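Local structure of molinate hydrolase (Gulosibacter molinativorax, 4UB9) at residues D245-L250 and A255-F260; F185-M190 and D343-D348; E287-A292 and D298-A303. The protein hydrolyses the thiocarbamate pesticide molinate and is a zinc-binding member of the amidohydrolase family. All coordinates share one frame; numbering follows the deposited sequence.

Interaction 1 of 3, residues D245-L250 and A255-F260; sequences DHLVGL and APYFTF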
loop_
_atom_site.group_PDB
_atom_site.type_symbol
_atom_site.label_atom_id
_atom_site.label_comp_id
_atom_site.label_asym_id
_atom_site.label_seq_id
_atom_site.Cartn_x
_atom_site.Cartn_y
_atom_site.Cartn_z
ATOM N N ASP A 245 -14.126 -8.184 17.824
ATOM C CA ASP A 245 -13.587 -8.181 16.470
ATOM C C ASP A 245 -12.246 -8.907 16.379
ATOM O O ASP A 245 -11.651 -9.252 17.391
ATOM C CB ASP A 245 -13.342 -6.747 16.010
ATOM C CG ASP A 245 -12.178 -6.104 16.768
ATOM O OD1 ASP A 245 -12.347 -5.773 17.975
ATOM O OD2 ASP A 245 -11.077 -6.005 16.188
ATOM N N HIS A 246 -11.781 -9.074 15.136
ATOM C CA HIS A 246 -10.541 -9.761 14.834
ATOM C C HIS A 246 -9.689 -8.899 13.907
ATOM O O HIS A 246 -9.101 -9.387 12.957
ATOM C CB HIS A 246 -10.861 -11.088 14.176
ATOM C CG HIS A 246 -9.703 -12.023 14.083
ATOM N ND1 HIS A 246 -8.751 -11.932 13.099
ATOM C CD2 HIS A 246 -9.368 -13.103 14.830
ATOM C CE1 HIS A 246 -7.853 -12.882 13.268
ATOM N NE2 HIS A 246 -8.217 -13.620 14.295
ATOM N N LEU A 247 -9.623 -7.609 14.221
ATOM C CA LEU A 247 -8.926 -6.619 13.416
ATOM C C LEU A 247 -7.580 -6.166 14.010
ATOM O O LEU A 247 -7.083 -5.056 13.713
ATOM C CB LEU A 247 -9.818 -5.384 13.269
ATOM C CG LEU A 247 -11.147 -5.580 12.572
ATOM C CD1 LEU A 247 -11.887 -4.256 12.545
ATOM C CD2 LEU A 247 -10.983 -6.094 11.131
ATOM N N VAL A 248 -6.992 -7.003 14.847
ATOM C CA VAL A 248 -5.753 -6.636 15.537
ATOM C C VAL A 248 -4.629 -6.332 14.558
ATOM O O VAL A 248 -3.877 -5.387 14.712
ATOM C CB VAL A 248 -5.333 -7.709 16.547
ATOM C CG1 VAL A 248 -6.376 -7.772 17.656
ATOM C CG2 VAL A 248 -5.189 -9.114 15.903
ATOM N N GLY A 249 -4.600 -7.100 13.496
ATOM C CA GLY A 249 -3.652 -6.883 12.404
ATOM C C GLY A 249 -3.785 -5.546 11.723
ATOM O O GLY A 249 -2.785 -4.910 11.412
ATOM N N LEU A 250 -5.016 -5.131 11.436
ATOM C CA LEU A 250 -5.246 -3.870 10.755
ATOM C C LEU A 250 -5.143 -2.680 11.647
ATOM O O LEU A 250 -4.627 -1.677 11.264
ATOM C CB LEU A 250 -6.641 -3.811 10.188
ATOM C CG LEU A 250 -6.784 -3.898 8.699
ATOM C CD1 LEU A 250 -8.257 -3.672 8.393
ATOM C CD2 LEU A 250 -5.923 -2.908 7.966
ATOM N N ALA A 255 -8.002 -0.992 20.011
ATOM C CA ALA A 255 -9.230 -0.368 19.459
ATOM C C ALA A 255 -10.300 -1.430 19.162
ATOM O O ALA A 255 -10.721 -1.580 18.035
ATOM C CB ALA A 255 -8.902 0.390 18.189
ATOM N N PRO A 256 -10.710 -2.187 20.174
ATOM C CA PRO A 256 -11.639 -3.268 19.961
ATOM C C PRO A 256 -13.097 -2.847 19.824
ATOM O O PRO A 256 -13.527 -1.760 20.272
ATOM C CB PRO A 256 -11.471 -4.104 21.235
ATOM C CG PRO A 256 -11.249 -3.065 22.278
ATOM C CD PRO A 256 -10.357 -2.041 21.600
ATOM N N TYR A 257 -13.838 -3.730 19.185
ATOM C CA TYR A 257 -15.272 -3.564 18.899
ATOM C C TYR A 257 -16.015 -4.817 19.307
ATOM O O TYR A 257 -15.420 -5.887 19.532
ATOM C CB TYR A 257 -15.492 -3.423 17.411
ATOM C CG TYR A 257 -14.872 -2.223 16.779
ATOM C CD1 TYR A 257 -15.549 -1.019 16.704
ATOM C CD2 TYR A 257 -13.613 -2.295 16.201
ATOM C CE1 TYR A 257 -14.965 0.092 16.099
ATOM C CE2 TYR A 257 -13.028 -1.183 15.580
ATOM C CZ TYR A 257 -13.703 0.007 15.554
ATOM O OH TYR A 257 -13.141 1.075 14.927
ATOM N N PHE A 258 -17.325 -4.694 19.410
ATOM C CA PHE A 258 -18.208 -5.860 19.503
ATOM C C PHE A 258 -18.727 -6.220 18.140
ATOM O O PHE A 258 -19.102 -5.376 17.345
ATOM C CB PHE A 258 -19.366 -5.589 20.463
ATOM C CG PHE A 258 -18.992 -5.773 21.887
ATOM C CD1 PHE A 258 -18.217 -4.843 22.533
ATOM C CD2 PHE A 258 -19.459 -6.872 22.600
ATOM C CE1 PHE A 258 -17.872 -5.006 23.852
ATOM C CE2 PHE A 258 -19.110 -7.060 23.914
ATOM C CZ PHE A 258 -18.306 -6.129 24.542
ATOM N N THR A 259 -18.731 -7.495 17.846
ATOM C CA THR A 259 -19.229 -7.975 16.536
ATOM C C THR A 259 -20.736 -7.882 16.375
ATOM O O THR A 259 -21.264 -7.643 15.273
ATOM C CB THR A 259 -18.812 -9.459 16.352
ATOM O OG1 THR A 259 -17.400 -9.532 16.396
ATOM C CG2 THR A 259 -19.289 -10.027 15.037
ATOM N N PHE A 260 -21.423 -8.129 17.480
ATOM C CA PHE A 260 -22.887 -8.307 17.520
ATOM C C PHE A 260 -23.528 -7.445 18.593
ATOM O O PHE A 260 -22.895 -7.136 19.602
ATOM C CB PHE A 260 -23.241 -9.759 17.854
ATOM C CG PHE A 260 -22.840 -10.758 16.783
ATOM C CD1 PHE A 260 -23.383 -10.704 15.524
ATOM C CD2 PHE A 260 -21.899 -11.730 17.055
ATOM C CE1 PHE A 260 -23.012 -11.612 14.561
ATOM C CE2 PHE A 260 -21.516 -12.621 16.087
ATOM C CZ PHE A 260 -22.066 -12.554 14.837
HETATM O O HOH W 1 -9.793 -3.679 16.655
#
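Asp245 and Tyr257 are tied to each other twice, with the carboxylate set nearly at right angles to the phenol ring (82° between the planes). Tyr257 N donates to Asp245 OD1 over 2.8 Å, a fairly straight bond that reaches the oxygen from above the carboxylate plane. In return Asp245 N gives its hydrogen to Tyr257 O at 3.1 Å, a more bent bond arriving from above the carbonyl plane. OD1 lies at the edge of the Tyr257 ring, near the ring plane, and it also sits 3.3 Å from Pro256 CA. With CG lodged between the backbone N and the carbonyl carbon (chi1 70°), the carboxylate is placed so that its second oxygen serves its own chain: Leu247 N donates to Asp245 OD2 at 2.9 Å, on the anti side, closing an Asx turn just before the helix that Leu247 caps. OD2 also receives a water, which donates to it and to Ala255 O, both at 2.7 Å. A short acidic side chain suits this place because two oxygens can serve two backbone N-H groups at once. With an alanine here, Tyr257 N and Leu247 N would probably both lose their acceptor, the two loops would be left with one direct hydrogen bond between them, and the water on Ala255 O would lose its second partner. The apolar part is slight: Leu247 CD1 comes obliquely to Tyr257 CE2 at 4.5 Å. Tyr257 also meets Arg214 of a second subunit in a cation-pi contact. The turn follows strand 239-242, whose Ala242 O is bonded by Thr259 OG1, and leads into helix 248-251; the returning loop passes Phe258 against helix 286-294 and runs on to helix 262-275.

Interaction 2 of 3, residues F185-M190 and D343-D348; sequences FMRPSM and DHPFAD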
loop_
_atom_site.group_PDB
_atom_site.type_symbol
_atom_site.label_atom_id
_atom_site.label_comp_id
_atom_site.label_asym_id
_atom_site.label_seq_id
_atom_site.Cartn_x
_atom_site.Cartn_y
_atom_site.Cartn_z
ATOM N N PHE A 185 -7.765 -10.533 8.403
ATOM C CA PHE A 185 -6.405 -11.041 8.302
ATOM C C PHE A 185 -5.499 -10.095 7.546
ATOM O O PHE A 185 -4.409 -10.435 7.227
ATOM C CB PHE A 185 -6.397 -12.393 7.614
ATOM C CG PHE A 185 -7.032 -13.484 8.425
ATOM C CD1 PHE A 185 -8.405 -13.562 8.543
ATOM C CD2 PHE A 185 -6.244 -14.445 9.051
ATOM C CE1 PHE A 185 -8.988 -14.598 9.242
ATOM C CE2 PHE A 185 -6.812 -15.465 9.771
ATOM C CZ PHE A 185 -8.195 -15.539 9.891
ATOM N N MET A 186 -5.929 -8.879 7.340
ATOM C CA MET A 186 -5.064 -7.894 6.749
ATOM C C MET A 186 -4.173 -7.178 7.756
ATOM O O MET A 186 -4.433 -7.173 8.958
ATOM C CB MET A 186 -5.899 -6.834 6.050
ATOM C CG MET A 186 -6.402 -7.256 4.690
ATOM S SD MET A 186 -7.631 -6.097 3.998
ATOM C CE MET A 186 -7.106 -4.487 4.509
ATOM N N ARG A 187 -3.131 -6.549 7.225
ATOM C CA ARG A 187 -2.381 -5.488 7.928
ATOM C C ARG A 187 -2.309 -4.310 7.007
ATOM O O ARG A 187 -2.469 -4.459 5.814
ATOM C CB ARG A 187 -0.956 -5.938 8.309
ATOM C CG ARG A 187 -0.950 -7.253 9.067
ATOM C CD ARG A 187 0.382 -7.478 9.738
ATOM N NE ARG A 187 0.475 -8.845 10.205
ATOM C CZ ARG A 187 1.591 -9.439 10.606
ATOM N NH1 ARG A 187 2.722 -8.763 10.674
ATOM N NH2 ARG A 187 1.564 -10.724 10.947
ATOM N N PRO A 188 -2.009 -3.131 7.538
ATOM C CA PRO A 188 -1.951 -1.963 6.685
ATOM C C PRO A 188 -1.106 -2.160 5.426
ATOM O O PRO A 188 -1.521 -1.757 4.346
ATOM C CB PRO A 188 -1.313 -0.890 7.595
ATOM C CG PRO A 188 -1.699 -1.314 8.987
ATOM C CD PRO A 188 -1.592 -2.820 8.926
ATOM N N SER A 189 0.056 -2.771 5.564
ATOM C CA SER A 189 0.898 -2.987 4.404
ATOM C C SER A 189 0.776 -4.422 3.806
ATOM O O SER A 189 1.447 -4.734 2.820
ATOM C CB SER A 189 2.347 -2.755 4.770
ATOM O OG SER A 189 2.742 -3.847 5.587
ATOM N N MET A 190 -0.075 -5.262 4.378
ATOM C CA MET A 190 -0.301 -6.595 3.856
ATOM C C MET A 190 -1.751 -6.808 3.464
ATOM O O MET A 190 -2.617 -7.028 4.308
ATOM C CB MET A 190 0.027 -7.639 4.882
ATOM C CG MET A 190 1.465 -7.637 5.307
ATOM S SD MET A 190 1.772 -9.072 6.365
ATOM C CE MET A 190 3.385 -8.500 6.937
ATOM N N ASP A 343 10.488 -4.500 17.964
ATOM C CA ASP A 343 9.226 -3.788 17.843
ATOM C C ASP A 343 8.192 -4.551 16.983
ATOM O O ASP A 343 7.503 -4.015 16.146
ATOM C CB ASP A 343 9.483 -2.376 17.323
ATOM C CG ASP A 343 8.367 -1.409 17.689
ATOM O OD1 ASP A 343 7.508 -1.748 18.547
ATOM O OD2 ASP A 343 8.313 -0.300 17.107
ATOM N N HIS A 344 8.105 -5.844 17.215
ATOM C CA HIS A 344 7.225 -6.704 16.482
ATOM C C HIS A 344 5.750 -6.279 16.626
ATOM O O HIS A 344 5.291 -5.906 17.714
ATOM C CB HIS A 344 7.385 -8.121 16.995
ATOM C CG HIS A 344 6.860 -9.158 16.073
ATOM N ND1 HIS A 344 5.529 -9.504 16.033
ATOM C CD2 HIS A 344 7.474 -9.895 15.124
ATOM C CE1 HIS A 344 5.344 -10.418 15.101
ATOM N NE2 HIS A 344 6.512 -10.677 14.538
ATOM N N PRO A 345 4.983 -6.335 15.530
ATOM C CA PRO A 345 3.579 -5.905 15.613
ATOM C C PRO A 345 2.691 -6.724 16.576
ATOM O O PRO A 345 1.706 -6.212 17.076
ATOM C CB PRO A 345 3.078 -6.009 14.155
ATOM C CG PRO A 345 4.068 -6.854 13.456
ATOM C CD PRO A 345 5.379 -6.676 14.163
ATOM N N PHE A 346 3.051 -7.970 16.819
ATOM C CA PHE A 346 2.349 -8.817 17.772
ATOM C C PHE A 346 2.948 -8.850 19.173
ATOM O O PHE A 346 2.636 -9.714 19.975
ATOM C CB PHE A 346 2.276 -10.232 17.242
ATOM C CG PHE A 346 1.279 -10.431 16.144
ATOM C CD1 PHE A 346 0.670 -9.349 15.493
ATOM C CD2 PHE A 346 0.986 -11.722 15.715
ATOM C CE1 PHE A 346 -0.234 -9.552 14.451
ATOM C CE2 PHE A 346 0.097 -11.934 14.675
ATOM C CZ PHE A 346 -0.517 -10.846 14.042
ATOM N N ALA A 347 3.769 -7.874 19.496
ATOM C CA ALA A 347 4.342 -7.790 20.841
ATOM C C ALA A 347 3.281 -7.574 21.911
ATOM O O ALA A 347 3.403 -8.070 23.034
ATOM C CB ALA A 347 5.337 -6.654 20.908
ATOM N N ASP A 348 2.236 -6.856 21.523
ATOM C CA ASP A 348 1.049 -6.618 22.348
ATOM C C ASP A 348 0.127 -7.814 22.585
ATOM O O ASP A 348 -0.787 -7.728 23.398
ATOM C CB ASP A 348 0.187 -5.532 21.716
ATOM C CG ASP A 348 0.595 -4.152 22.140
ATOM O OD1 ASP A 348 1.511 -4.031 22.982
ATOM O OD2 ASP A 348 -0.008 -3.186 21.613
#
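One face of the Arg187 guanidinium is overlapped by Phe346 CE1, 4.0 Å from its plane and offset toward the rim. The two planes are inclined by 40°, so the groups lean together rather than stack, and the nearest approach is Arg187 NH2 to Phe346 CZ at 3.7 Å. Met190 SD covers the opposite face: the type I turn from Arg187 to Met190 brings its sulfur back along the arginine. Arg187 reaches across because its chain is extended from CG to NE, and at the far end NH1 meets Pro345 CG at 3.6 Å, the two side chains crossing at about a right angle. The contact joins the loop between strand 174-175 and helix 198-209 to the turn leading into helix 347-350, where Phe346 N donates to His344 ND1 at 3.0 Å. Arg187 NE is satisfied by Met107 O, which helps to fix the rotation of the group. No hydrogen bond or salt bridge joins the two segments. A flat cation suits such a place, since its faces can lie against sulfur and aromatic carbon while its N-H groups turn to polar partners; the hold is therefore chiefly one of shape and van der Waals contact.

Interaction 3 of 3, residues E287-A292 and D298-A303; sequences EGLNTA and DLMIHA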
loop_
_atom_site.group_PDB
_atom_site.type_symbol
_atom_site.label_atom_id
_atom_site.label_comp_id
_atom_site.label_asym_id
_atom_site.label_seq_id
_atom_site.Cartn_x
_atom_site.Cartn_y
_atom_site.Cartn_z
ATOM N N GLU A 287 -14.459 -5.456 28.327
ATOM C CA GLU A 287 -15.903 -5.566 28.204
ATOM C C GLU A 287 -16.309 -6.820 27.463
ATOM O O GLU A 287 -17.322 -7.438 27.774
ATOM C CB GLU A 287 -16.495 -4.333 27.534
ATOM C CG GLU A 287 -16.661 -3.179 28.513
ATOM C CD GLU A 287 -17.517 -3.568 29.740
ATOM O OE1 GLU A 287 -18.722 -3.923 29.637
ATOM O OE2 GLU A 287 -16.965 -3.560 30.837
ATOM N N GLY A 288 -15.483 -7.229 26.531
ATOM C CA GLY A 288 -15.718 -8.486 25.850
ATOM C C GLY A 288 -15.605 -9.653 26.806
ATOM O O GLY A 288 -16.418 -10.568 26.816
ATOM N N LEU A 289 -14.569 -9.620 27.606
ATOM C CA LEU A 289 -14.346 -10.651 28.592
ATOM C C LEU A 289 -15.530 -10.709 29.557
ATOM O O LEU A 289 -16.050 -11.756 29.848
ATOM C CB LEU A 289 -13.060 -10.362 29.366
ATOM C CG LEU A 289 -12.691 -11.329 30.495
ATOM C CD1 LEU A 289 -12.606 -12.778 30.043
ATOM C CD2 LEU A 289 -11.340 -10.911 31.072
ATOM N N ASN A 290 -15.923 -9.571 30.056
ATOM C CA ASN A 290 -17.040 -9.533 30.983
ATOM C C ASN A 290 -18.285 -10.128 30.351
ATOM O O ASN A 290 -19.005 -10.891 30.963
ATOM C CB ASN A 290 -17.343 -8.110 31.438
ATOM C CG ASN A 290 -18.490 -8.070 32.433
ATOM O OD1 ASN A 290 -18.370 -8.528 33.566
ATOM N ND2 ASN A 290 -19.623 -7.514 32.004
ATOM N N THR A 291 -18.520 -9.764 29.102
ATOM C CA THR A 291 -19.712 -10.249 28.373
ATOM C C THR A 291 -19.684 -11.750 28.234
ATOM O O THR A 291 -20.702 -12.427 28.357
ATOM C CB THR A 291 -19.811 -9.556 27.010
ATOM O OG1 THR A 291 -20.108 -8.164 27.215
ATOM C CG2 THR A 291 -20.862 -10.159 26.147
ATOM N N ALA A 292 -18.495 -12.281 27.979
ATOM C CA ALA A 292 -18.352 -13.725 27.839
ATOM C C ALA A 292 -18.653 -14.453 29.170
ATOM O O ALA A 292 -19.275 -15.524 29.215
ATOM C CB ALA A 292 -16.970 -14.067 27.363
ATOM N N ASP A 298 -18.270 -21.803 28.241
ATOM C CA ASP A 298 -17.552 -23.024 28.632
ATOM C C ASP A 298 -16.041 -22.833 28.565
ATOM O O ASP A 298 -15.300 -23.401 29.344
ATOM C CB ASP A 298 -17.957 -24.191 27.725
ATOM C CG ASP A 298 -19.406 -24.600 27.943
ATOM O OD1 ASP A 298 -19.633 -25.337 28.896
ATOM O OD2 ASP A 298 -20.306 -24.134 27.222
ATOM N N LEU A 299 -15.596 -22.076 27.578
ATOM C CA LEU A 299 -14.196 -21.772 27.463
ATOM C C LEU A 299 -14.006 -20.434 26.777
ATOM O O LEU A 299 -14.498 -20.202 25.687
ATOM C CB LEU A 299 -13.450 -22.887 26.724
ATOM C CG LEU A 299 -11.932 -22.656 26.614
ATOM C CD1 LEU A 299 -11.272 -22.637 27.982
ATOM C CD2 LEU A 299 -11.314 -23.737 25.755
ATOM N N MET A 300 -13.208 -19.593 27.409
ATOM C CA MET A 300 -12.899 -18.273 26.899
ATOM C C MET A 300 -11.470 -18.207 26.322
ATOM O O MET A 300 -10.474 -18.210 27.049
ATOM C CB MET A 300 -13.105 -17.261 28.022
ATOM C CG MET A 300 -14.577 -17.195 28.398
ATOM S SD MET A 300 -14.922 -16.145 29.802
ATOM C CE MET A 300 -14.149 -17.134 31.079
ATOM N N ILE A 301 -11.390 -18.106 25.004
ATOM C CA ILE A 301 -10.112 -18.090 24.299
ATOM C C ILE A 301 -9.397 -16.743 24.466
ATOM O O ILE A 301 -10.005 -15.670 24.404
ATOM C CB ILE A 301 -10.273 -18.430 22.834
ATOM C CG1 ILE A 301 -11.029 -19.741 22.667
ATOM C CG2 ILE A 301 -8.932 -18.531 22.134
ATOM C CD1 ILE A 301 -10.340 -20.967 23.232
ATOM N N HIS A 302 -8.109 -16.839 24.726
ATOM C CA HIS A 302 -7.203 -15.695 25.033
ATOM C C HIS A 302 -7.851 -14.645 25.904
ATOM O O HIS A 302 -7.952 -13.482 25.568
ATOM C CB HIS A 302 -6.429 -15.132 23.832
ATOM C CG HIS A 302 -7.257 -14.829 22.637
ATOM N ND1 HIS A 302 -8.216 -13.839 22.619
ATOM C CD2 HIS A 302 -7.197 -15.316 21.374
ATOM C CE1 HIS A 302 -8.761 -13.781 21.416
ATOM N NE2 HIS A 302 -8.161 -14.662 20.640
ATOM N N ALA A 303 -8.287 -15.127 27.054
ATOM C CA ALA A 303 -9.081 -14.343 27.967
ATOM C C ALA A 303 -8.328 -13.128 28.429
ATOM O O ALA A 303 -8.910 -12.106 28.750
ATOM C CB ALA A 303 -9.464 -15.199 29.152
#
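Met300 sends its sulfur up from the strand against the helix, where it meets Ala292 and Leu289 in a wholly buried apolar contact. Met300 SD lies 3.8 Å from Ala292 CB and 4.1 Å from Leu289 CD1, the chain being bent at its last torsion (chi3 -69°). Alanine suits the helix position because its small methyl lets the thioether come close, and the flexible methionine can follow the surface it finds. Leu289 has CG anti to the backbone N (chi1 178°), which carries its branches toward Ala303: CD1 rests 4.1 Å from Ala303 CB, and CD2 lies 3.6 Å from Ala303 O. No hydrogen bond crosses between the segments.

The polar interactions lie within or beyond them. In the helix, Glu287 O accepts from both Thr291 N and Thr291 OG1, each at 2.9 Å, from opposite faces of its carbonyl plane, so the threonine hydroxyl is satisfied by its own helix. Glu287 itself makes a salt bridge to Arg263 of a second subunit, and Asp298, in the loop leading into strand 299-301, does so with Arg273 and Arg431.

Metal binding falls to His302, two residues after Met300, which binds zinc through NE2, as His282 does through ND1. These elements form the beta-alpha-beta unit of strand 279-282, helix 286-294 and strand 299-301, in keeping with the TIM-barrel clan to which the family belongs. Apolar packing fills the helix-strand interface, whereas Met300 and His302 part ways: one residue faces the helix, and the other serves the metal. The chemistry is therefore apolar between helix and strand and polar at the zinc site close by.

Overall arrangement
Interactions 1 and 3 follow each other along the chain, with centres about 14 Å apart, and meet through Phe258, whose CZ lies 3.6 Å from Glu287 C. Interaction 2, whose segments are far apart in sequence, also touches interaction 1: Gly249 O is 3.5 Å from Pro188 CD, and the centres are again about 14 Å apart. Interactions 2 and 3 do not touch; their nearest atoms are about 9 Å apart. All three lie near the zinc site. Interaction 3 supplies the ligand His302, while the side chains of Asp245 and Phe346 each lie about 10 Å from the metal, and Asp245 O accepts a hydrogen bond from the other ligand, His282.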